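Local coordinates for protein (S)-imine reductase (Streptomyces sp. GF3546, PDB 4OQY) that probably reduces imines to amines with NADPH as hydride donor, acting as an S-selective imine reductase and also in the reductive amination of ketones, at residues T21-G26 with R45-A50. Residues are numbered along the deposited sequence; the frame is centred on the assembly and turned at random.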
loop_
_atom_site.group_PDB
_atom_site.type_symbol
_atom_site.label_atom_id
_atom_site.label_comp_id
_atom_site.label_asym_id
_atom_site.label_seq_id
_atom_site.Cartn_x
_atom_site.Cartn_y
_atom_site.Cartn_z
ATOM N N THR B 21 29.237 -10.238 -1.945
ATOM C CA THR B 21 29.369 -9.045 -2.753
ATOM C C THR B 21 30.734 -8.361 -2.566
ATOM O O THR B 21 31.366 -7.921 -3.555
ATOM C CB THR B 21 28.218 -8.079 -2.472
ATOM O OG1 THR B 21 26.997 -8.696 -2.899
ATOM C CG2 THR B 21 28.419 -6.782 -3.221
ATOM N N PHE B 22 31.192 -8.270 -1.319
ATOM C CA PHE B 22 32.529 -7.725 -1.045
ATOM C C PHE B 22 33.629 -8.553 -1.730
ATOM O O PHE B 22 34.559 -8.006 -2.352
ATOM C CB PHE B 22 32.796 -7.654 0.481
ATOM C CG PHE B 22 32.242 -6.424 1.176
ATOM C CD1 PHE B 22 32.431 -5.162 0.649
ATOM C CD2 PHE B 22 31.629 -6.537 2.424
ATOM C CE1 PHE B 22 31.951 -4.046 1.290
ATOM C CE2 PHE B 22 31.155 -5.414 3.087
ATOM C CZ PHE B 22 31.322 -4.169 2.525
ATOM N N LEU B 23 33.513 -9.875 -1.625
ATOM C CA LEU B 23 34.477 -10.774 -2.237
ATOM C C LEU B 23 34.433 -10.707 -3.764
ATOM O O LEU B 23 35.476 -10.657 -4.398
ATOM C CB LEU B 23 34.222 -12.213 -1.807
ATOM C CG LEU B 23 34.506 -12.515 -0.345
ATOM C CD1 LEU B 23 34.025 -13.915 -0.046
ATOM C CD2 LEU B 23 35.990 -12.362 -0.048
ATOM N N ASP B 24 33.233 -10.680 -4.341
ATOM C CA ASP B 24 33.061 -10.497 -5.805
ATOM C C ASP B 24 33.802 -9.290 -6.331
ATOM O O ASP B 24 34.267 -9.281 -7.475
ATOM C CB ASP B 24 31.585 -10.312 -6.160
ATOM C CG ASP B 24 30.763 -11.597 -5.999
ATOM O OD1 ASP B 24 31.337 -12.681 -5.802
ATOM O OD2 ASP B 24 29.523 -11.523 -6.080
ATOM N N ASN B 25 33.900 -8.259 -5.499
ATOM C CA ASN B 25 34.547 -7.024 -5.904
ATOM C C ASN B 25 35.999 -6.885 -5.438
ATOM O O ASN B 25 36.565 -5.806 -5.518
ATOM C CB ASN B 25 33.709 -5.820 -5.442
ATOM C CG ASN B 25 32.399 -5.680 -6.208
ATOM O OD1 ASN B 25 31.342 -6.158 -5.779
ATOM N ND2 ASN B 25 32.470 -5.044 -7.368
ATOM N N GLY B 26 36.612 -7.954 -4.948
ATOM C CA GLY B 26 38.042 -7.923 -4.623
ATOM C C GLY B 26 38.443 -7.397 -3.250
ATOM O O GLY B 26 39.621 -7.107 -3.025
ATOM N N ARG B 45 35.417 -19.251 -0.506
ATOM C CA ARG B 45 35.508 -18.240 -1.547
ATOM C C ARG B 45 36.593 -17.211 -1.254
ATOM O O ARG B 45 36.791 -16.327 -2.064
ATOM C CB ARG B 45 34.197 -17.484 -1.705
ATOM C CG ARG B 45 33.086 -18.175 -2.452
ATOM C CD ARG B 45 32.107 -17.121 -2.965
ATOM N NE ARG B 45 32.792 -16.172 -3.861
ATOM C CZ ARG B 45 32.354 -14.950 -4.185
ATOM N NH1 ARG B 45 31.214 -14.483 -3.705
ATOM N NH2 ARG B 45 33.079 -14.184 -4.988
ATOM N N GLY B 46 37.237 -17.269 -0.080
ATOM C CA GLY B 46 38.320 -16.333 0.271
ATOM C C GLY B 46 38.117 -15.477 1.518
ATOM O O GLY B 46 39.039 -14.751 1.928
ATOM N N ALA B 47 36.946 -15.547 2.156
ATOM C CA ALA B 47 36.744 -14.829 3.446
ATOM C C ALA B 47 37.602 -15.465 4.535
ATOM O O ALA B 47 38.019 -16.591 4.392
ATOM C CB ALA B 47 35.280 -14.860 3.852
ATOM N N VAL B 48 37.869 -14.763 5.632
ATOM C CA VAL B 48 38.679 -15.335 6.689
ATOM C C VAL B 48 37.785 -15.386 7.916
ATOM O O VAL B 48 37.205 -14.369 8.288
ATOM C CB VAL B 48 39.958 -14.490 6.901
ATOM C CG1 VAL B 48 40.789 -15.011 8.076
ATOM C CG2 VAL B 48 40.792 -14.445 5.622
ATOM N N LEU B 49 37.607 -16.573 8.496
ATOM C CA LEU B 49 36.776 -16.718 9.694
ATOM C C LEU B 49 37.604 -16.425 10.928
ATOM O O LEU B 49 38.557 -17.119 11.212
ATOM C CB LEU B 49 36.196 -18.118 9.782
ATOM C CG LEU B 49 35.383 -18.409 11.037
ATOM C CD1 LEU B 49 34.166 -17.493 11.165
ATOM C CD2 LEU B 49 34.964 -19.872 11.039
ATOM N N ALA B 50 37.244 -15.369 11.649
ATOM C CA ALA B 50 37.927 -15.043 12.885
ATOM C C ALA B 50 37.526 -16.070 13.955
ATOM O O ALA B 50 36.372 -16.441 14.031
ATOM C CB ALA B 50 37.536 -13.643 13.337
#
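D24 and R45 form a salt bridge on the protein surface, with a single carboxylate oxygen, OD1, drawn in between both terminal nitrogens of the guanidinium. R45 NH2 is modelled only 2.4 Å from D24 OD1, a very short separation whose exact value is doubtful. The second bond, R45 NH1 to D24 OD1 at 2.8 Å, is weak, its N-H...O angle being 123°. OD1 lies at the guanidinium edge, near its plane, while the two flat groups are turned 36° against each other. A bend in the arginine chain at chi3 (59°) swings the guanidinium over the last turn of the helix, where NH1 also donates to the backbone O of N20, so D24 and the N20 carbonyl probably limit how the group turns.

L23 packs against the same guanidinium. L23 CB sits under one face, offset toward the rim and 3.9 Å from R45 NH2. Farther out, both L23 methyls, CD1 and CD2, lie 4.0 Å from A47 N. L23 CD1 also touches R45 CB at 3.9 Å. The same L23 CD1 meets A47 CB at 4.2 Å, and CD2 also meets G46 C. An alanine here would keep CB under the guanidinium but would probably open a gap beside A47 and the G46-A47 peptide.

Each segment takes in the turn that ends a helix: G26 closes helix 13-24 and G46 ends helix 40-44, each in a Schellman motif. The contact thus joins two helix C-termini at the edge of the Rossmann-type NADPH-binding domain. L23 also packs on V29 of strand 29-32, A47 touches L42 of helix 40-44, and beyond A47 the chain enters edge strand 48-49, which pairs in parallel with strand 29-32.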